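Local coordinates for protein glutamate racemase (Escherichia coli, PDB 2JFN) that belongs to the Asp/Glu/hydantoin racemase family of alpha/beta enzymes and binds glutamic acid and uridine-5'-diphosphate-N-acetylmuramoyl-L-alanine, at residues 119-124 with 197-202. Residues are numbered along the deposited sequence; the frame is centred on the assembly and turned at random.
With UMA (uridine-5'-diphosphate-N-acetylmuramoyl-L-alanine), chain C.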
ATOM      1  N   LYS A 119      -0.362 -14.636   6.741  1.00 29.81           N
ATOM      2  CA  LYS A 119       0.095 -15.299   7.957  1.00 30.04           C
ATOM      3  C   LYS A 119      -0.794 -15.035   9.183  1.00 30.26           C
ATOM      4  O   LYS A 119      -1.296 -15.974   9.795  1.00 30.43           O
ATOM      5  CB  LYS A 119       1.551 -14.912   8.256  1.00 30.22           C
ATOM      6  CG  LYS A 119       2.144 -15.665   9.441  1.00 30.96           C
ATOM      7  CD  LYS A 119       3.619 -15.369   9.626  1.00 31.45           C
ATOM      8  CE  LYS A 119       4.161 -16.107  10.829  1.00 31.36           C
ATOM      9  NZ  LYS A 119       5.521 -15.638  11.179  1.00 32.08           N
ATOM     10  N   PRO A 120      -0.995 -13.763   9.568  1.00 30.32           N
ATOM     11  CA  PRO A 120      -1.855 -13.560  10.739  1.00 30.77           C
ATOM     12  C   PRO A 120      -3.314 -13.948  10.493  1.00 31.13           C
ATOM     13  O   PRO A 120      -3.999 -14.403  11.407  1.00 31.33           O
ATOM     14  CB  PRO A 120      -1.685 -12.068  11.047  1.00 30.78           C
ATOM     15  CG  PRO A 120      -1.329 -11.474   9.720  1.00 30.65           C
ATOM     16  CD  PRO A 120      -0.372 -12.495   9.150  1.00 30.42           C
ATOM     17  N   ALA A 121      -3.784 -13.776   9.262  1.00 31.38           N
ATOM     18  CA  ALA A 121      -5.164 -14.113   8.933  1.00 31.88           C
ATOM     19  C   ALA A 121      -5.416 -15.601   9.144  1.00 32.64           C
ATOM     20  O   ALA A 121      -6.500 -15.997   9.579  1.00 32.09           O
ATOM     21  CB  ALA A 121      -5.472 -13.729   7.497  1.00 31.22           C
ATOM     22  N   ALA A 122      -4.411 -16.419   8.840  1.00 33.55           N
ATOM     23  CA  ALA A 122      -4.520 -17.867   8.993  1.00 34.91           C
ATOM     24  C   ALA A 122      -4.672 -18.267  10.456  1.00 35.90           C
ATOM     25  O   ALA A 122      -5.295 -19.281  10.763  1.00 36.06           O
ATOM     26  CB  ALA A 122      -3.297 -18.553   8.387  1.00 34.63           C
ATOM     27  N   ARG A 123      -4.101 -17.472  11.355  1.00 37.08           N
ATOM     28  CA  ARG A 123      -4.187 -17.747  12.787  1.00 38.64           C
ATOM     29  C   ARG A 123      -5.446 -17.149  13.409  1.00 39.10           C
ATOM     30  O   ARG A 123      -5.756 -17.420  14.570  1.00 39.34           O
ATOM     31  CB  ARG A 123      -2.979 -17.167  13.527  1.00 39.68           C
ATOM     32  CG  ARG A 123      -1.632 -17.692  13.079  1.00 41.76           C
ATOM     33  CD  ARG A 123      -0.542 -17.199  14.014  1.00 43.75           C
ATOM     34  NE  ARG A 123      -0.730 -17.707  15.372  1.00 45.71           N
ATOM     35  CZ  ARG A 123       0.001 -17.339  16.420  1.00 46.46           C
ATOM     36  NH1 ARG A 123       0.976 -16.452  16.268  1.00 47.45           N
ATOM     37  NH2 ARG A 123      -0.233 -17.865  17.616  1.00 47.03           N
ATOM     38  N   LEU A 124      -6.169 -16.335  12.646  1.00 39.13           N
ATOM     39  CA  LEU A 124      -7.368 -15.686  13.166  1.00 39.56           C
ATOM     40  C   LEU A 124      -8.676 -16.311  12.705  1.00 39.81           C
ATOM     41  O   LEU A 124      -9.676 -16.258  13.422  1.00 39.83           O
ATOM     42  CB  LEU A 124      -7.362 -14.197  12.793  1.00 39.49           C
ATOM     43  CG  LEU A 124      -6.204 -13.352  13.336  1.00 39.90           C
ATOM     44  CD1 LEU A 124      -6.302 -11.934  12.780  1.00 40.24           C
ATOM     45  CD2 LEU A 124      -6.235 -13.334  14.858  1.00 40.03           C
ATOM     46  N   PRO A 197     -15.631 -16.449   3.375  1.00 34.89           N
ATOM     47  CA  PRO A 197     -14.491 -16.317   4.291  1.00 34.16           C
ATOM     48  C   PRO A 197     -14.909 -15.525   5.519  1.00 33.22           C
ATOM     49  O   PRO A 197     -15.656 -14.559   5.402  1.00 33.54           O
ATOM     50  CB  PRO A 197     -13.461 -15.541   3.462  1.00 34.06           C
ATOM     51  CG  PRO A 197     -13.845 -15.824   2.054  1.00 34.48           C
ATOM     52  CD  PRO A 197     -15.345 -15.797   2.086  1.00 34.65           C
ATOM     53  N   ASP A 198     -14.449 -15.921   6.700  1.00 32.64           N
ATOM     54  CA  ASP A 198     -14.798 -15.156   7.885  1.00 32.00           C
ATOM     55  C   ASP A 198     -13.667 -14.154   8.147  1.00 30.70           C
ATOM     56  O   ASP A 198     -13.774 -13.272   9.000  1.00 30.48           O
ATOM     57  CB  ASP A 198     -15.036 -16.088   9.090  1.00 32.92           C
ATOM     58  CG  ASP A 198     -13.757 -16.696   9.653  1.00 34.20           C
ATOM     59  OD1 ASP A 198     -12.725 -16.739   8.945  1.00 34.32           O
ATOM     60  OD2 ASP A 198     -13.803 -17.154  10.824  1.00 34.48           O
ATOM     61  N   THR A 199     -12.598 -14.283   7.369  1.00 29.73           N
ATOM     62  CA  THR A 199     -11.434 -13.401   7.484  1.00 28.32           C
ATOM     63  C   THR A 199     -10.988 -12.991   6.076  1.00 27.54           C
ATOM     64  O   THR A 199     -10.740 -13.844   5.232  1.00 27.62           O
ATOM     65  CB  THR A 199     -10.281 -14.130   8.198  1.00 28.44           C
ATOM     66  OG1 THR A 199     -10.764 -14.681   9.432  1.00 28.45           O
ATOM     67  CG2 THR A 199      -9.140 -13.163   8.504  1.00 27.68           C
ATOM     68  N   VAL A 200     -10.897 -11.687   5.818  1.00 26.67           N
ATOM     69  CA  VAL A 200     -10.495 -11.210   4.498  1.00 25.45           C
ATOM     70  C   VAL A 200      -9.226 -10.372   4.574  1.00 24.96           C
ATOM     71  O   VAL A 200      -9.184  -9.361   5.274  1.00 25.00           O
ATOM     72  CB  VAL A 200     -11.607 -10.351   3.837  1.00 25.29           C
ATOM     73  CG1 VAL A 200     -11.116  -9.797   2.498  1.00 24.41           C
ATOM     74  CG2 VAL A 200     -12.867 -11.196   3.614  1.00 25.16           C
ATOM     75  N   VAL A 201      -8.202 -10.801   3.846  1.00 24.00           N
ATOM     76  CA  VAL A 201      -6.923 -10.101   3.806  1.00 24.07           C
ATOM     77  C   VAL A 201      -6.951  -9.035   2.720  1.00 23.96           C
ATOM     78  O   VAL A 201      -7.276  -9.319   1.573  1.00 24.03           O
ATOM     79  CB  VAL A 201      -5.763 -11.071   3.474  1.00 23.91           C
ATOM     80  CG1 VAL A 201      -4.450 -10.296   3.323  1.00 23.25           C
ATOM     81  CG2 VAL A 201      -5.635 -12.120   4.568  1.00 23.70           C
ATOM     82  N   LEU A 202      -6.634  -7.802   3.083  1.00 24.28           N
ATOM     83  CA  LEU A 202      -6.586  -6.738   2.090  1.00 24.52           C
ATOM     84  C   LEU A 202      -5.141  -6.744   1.616  1.00 24.97           C
ATOM     85  O   LEU A 202      -4.252  -6.202   2.285  1.00 25.27           O
ATOM     86  CB  LEU A 202      -6.965  -5.401   2.728  1.00 24.85           C
ATOM     87  CG  LEU A 202      -8.362  -5.440   3.362  1.00 24.66           C
ATOM     88  CD1 LEU A 202      -8.748  -4.068   3.899  1.00 25.52           C
ATOM     89  CD2 LEU A 202      -9.369  -5.913   2.324  1.00 24.68           C
TER
HETATM   90  N1  UMA C1286       4.182  -7.082   7.156  1.00 29.94           N
HETATM   91  C2  UMA C1286       4.783  -6.632   5.875  1.00 29.32           C
HETATM   92  N3  UMA C1286       6.026  -6.029   5.983  1.00 29.55           N
HETATM   93  C4  UMA C1286       6.738  -5.819   7.175  1.00 29.59           C
HETATM   94  C5  UMA C1286       6.064  -6.305   8.450  1.00 29.56           C
HETATM   95  C6  UMA C1286       4.852  -6.893   8.375  1.00 29.26           C
HETATM   96  O2  UMA C1286       4.243  -6.765   4.787  1.00 29.70           O
HETATM   97  O4  UMA C1286       7.828  -5.269   7.139  1.00 30.57           O
HETATM   98  C1B UMA C1286       2.831  -7.737   7.056  1.00 29.97           C
HETATM   99  C2B UMA C1286       2.967  -9.208   6.702  1.00 30.33           C
HETATM  100  O2' UMA C1286       1.955  -9.688   5.733  1.00 29.77           O
HETATM  101  C3B UMA C1286       2.917  -9.992   7.972  1.00 30.56           C
HETATM  102  C4B UMA C1286       1.945  -9.115   8.738  1.00 31.30           C
HETATM  103  O4B UMA C1286       2.132  -7.782   8.277  1.00 30.67           O
HETATM  104  O3B UMA C1286       2.418 -11.290   7.555  1.00 31.06           O
HETATM  105  C5B UMA C1286       2.145  -9.093  10.200  1.00 31.78           C
HETATM  106  O5B UMA C1286       3.484  -8.909  10.494  1.00 33.40           O
HETATM  107  PA  UMA C1286       4.089  -9.028  11.960  1.00 34.79           P
HETATM  108  O1A UMA C1286       5.373  -8.317  11.878  1.00 34.47           O
HETATM  109  O2A UMA C1286       3.146  -8.516  12.900  1.00 33.73           O
HETATM  110  O3A UMA C1286       4.357 -10.620  12.100  1.00 35.18           O
HETATM  111  PB  UMA C1286       4.310 -11.838  11.070  1.00 37.02           P
HETATM  112  O1B UMA C1286       2.986 -12.043  10.522  1.00 36.86           O
HETATM  113  O2B UMA C1286       4.980 -12.975  11.707  1.00 37.25           O
HETATM  114  O1' UMA C1286       5.372 -11.291   9.943  1.00 37.25           O
HETATM  115  C1' UMA C1286       6.700 -11.764   9.716  1.00 37.93           C
HETATM  116  C2' UMA C1286       7.645 -10.638   9.389  1.00 38.46           C
HETATM  117  N2' UMA C1286       7.753  -9.670  10.496  1.00 38.63           N
HETATM  118  C7' UMA C1286       8.882  -9.527  11.210  1.00 39.00           C
HETATM  119  O7' UMA C1286       9.935 -10.065  10.879  1.00 39.50           O
HETATM  120  C8' UMA C1286       8.853  -8.658  12.450  1.00 39.26           C
HETATM  121  C3' UMA C1286       7.159  -9.965   8.094  1.00 38.65           C
HETATM  122  O3' UMA C1286       8.098  -8.916   7.674  1.00 39.05           O
HETATM  123  C4' UMA C1286       7.010 -10.994   6.948  1.00 38.99           C
HETATM  124  O4' UMA C1286       6.530 -10.373   5.772  1.00 39.14           O
HETATM  125  C5' UMA C1286       6.065 -12.120   7.377  1.00 39.08           C
HETATM  126  O5' UMA C1286       6.585 -12.717   8.625  1.00 38.34           O
HETATM  127  C6' UMA C1286       5.965 -13.250   6.369  1.00 39.49           C
HETATM  128  O6' UMA C1286       7.258 -13.756   6.069  1.00 40.33           O
HETATM  129  C18 UMA C1286       9.536  -9.001   7.510  1.00 39.32           C
HETATM  130  C19 UMA C1286       9.969  -9.244   6.102  1.00 39.68           C
HETATM  131  O18 UMA C1286      10.994  -9.854   5.855  1.00 40.46           O
HETATM  132  C20 UMA C1286      10.177  -7.797   8.231  1.00 39.34           C
HETATM  133  N4  UMA C1286       9.151  -8.740   5.163  1.00 39.52           N
HETATM  134  C21 UMA C1286       9.420  -8.710   3.718  1.00 39.62           C
HETATM  135  C22 UMA C1286      10.807  -8.124   3.319  1.00 39.22           C
HETATM  136  O19 UMA C1286      11.297  -7.250   4.069  1.00 39.54           O
HETATM  137  O20 UMA C1286      11.380  -8.554   2.285  1.00 39.22           O
HETATM  138  C23 UMA C1286       8.311  -7.920   3.013  1.00 39.39           C
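Thr199 packs its methyl against Ala121 and turns its hydroxyl to one face of the Asp198 carboxylate. Thr199 OG1 donates to Asp198 OD1 at 2.9 Å, 63° out of the carboxylate plane. The same OD1 bonds Thr125 OG1, and OD2 receives the backbone N-H groups of Ala126 and Asn127. The carboxylate thus ties the residue just before strand 199-202 to residues 125-127, which lead into strand 129-134. Chi1 of -52° sets Thr199 OG1 beside the backbone N and leaves CG2 anti to that N. OG1 serves Asp198, while CG2 lies 3.8 Å from Ala121 CB. Val201, two residues on, brings its CG2 to 3.3 Å from Ala121 CB, tighter than usual for two carbons. One alanine methyl therefore meets two alternate side chains on the same side of the strand. Helix and strand run nearly antiparallel, at 172°, as when a helix covers a parallel alpha/beta sheet. Val130 of the neighbouring strand 129-134 also touches Ala121. The CB of Lys119 points away from the strand; its chain is extended beyond CG, and NZ donates to UMA O2B at 2.8 Å. The chemistry is divided: apolar packing joins helix to sheet, while the lysine ammonium probably offsets diphosphate charge on the ligand.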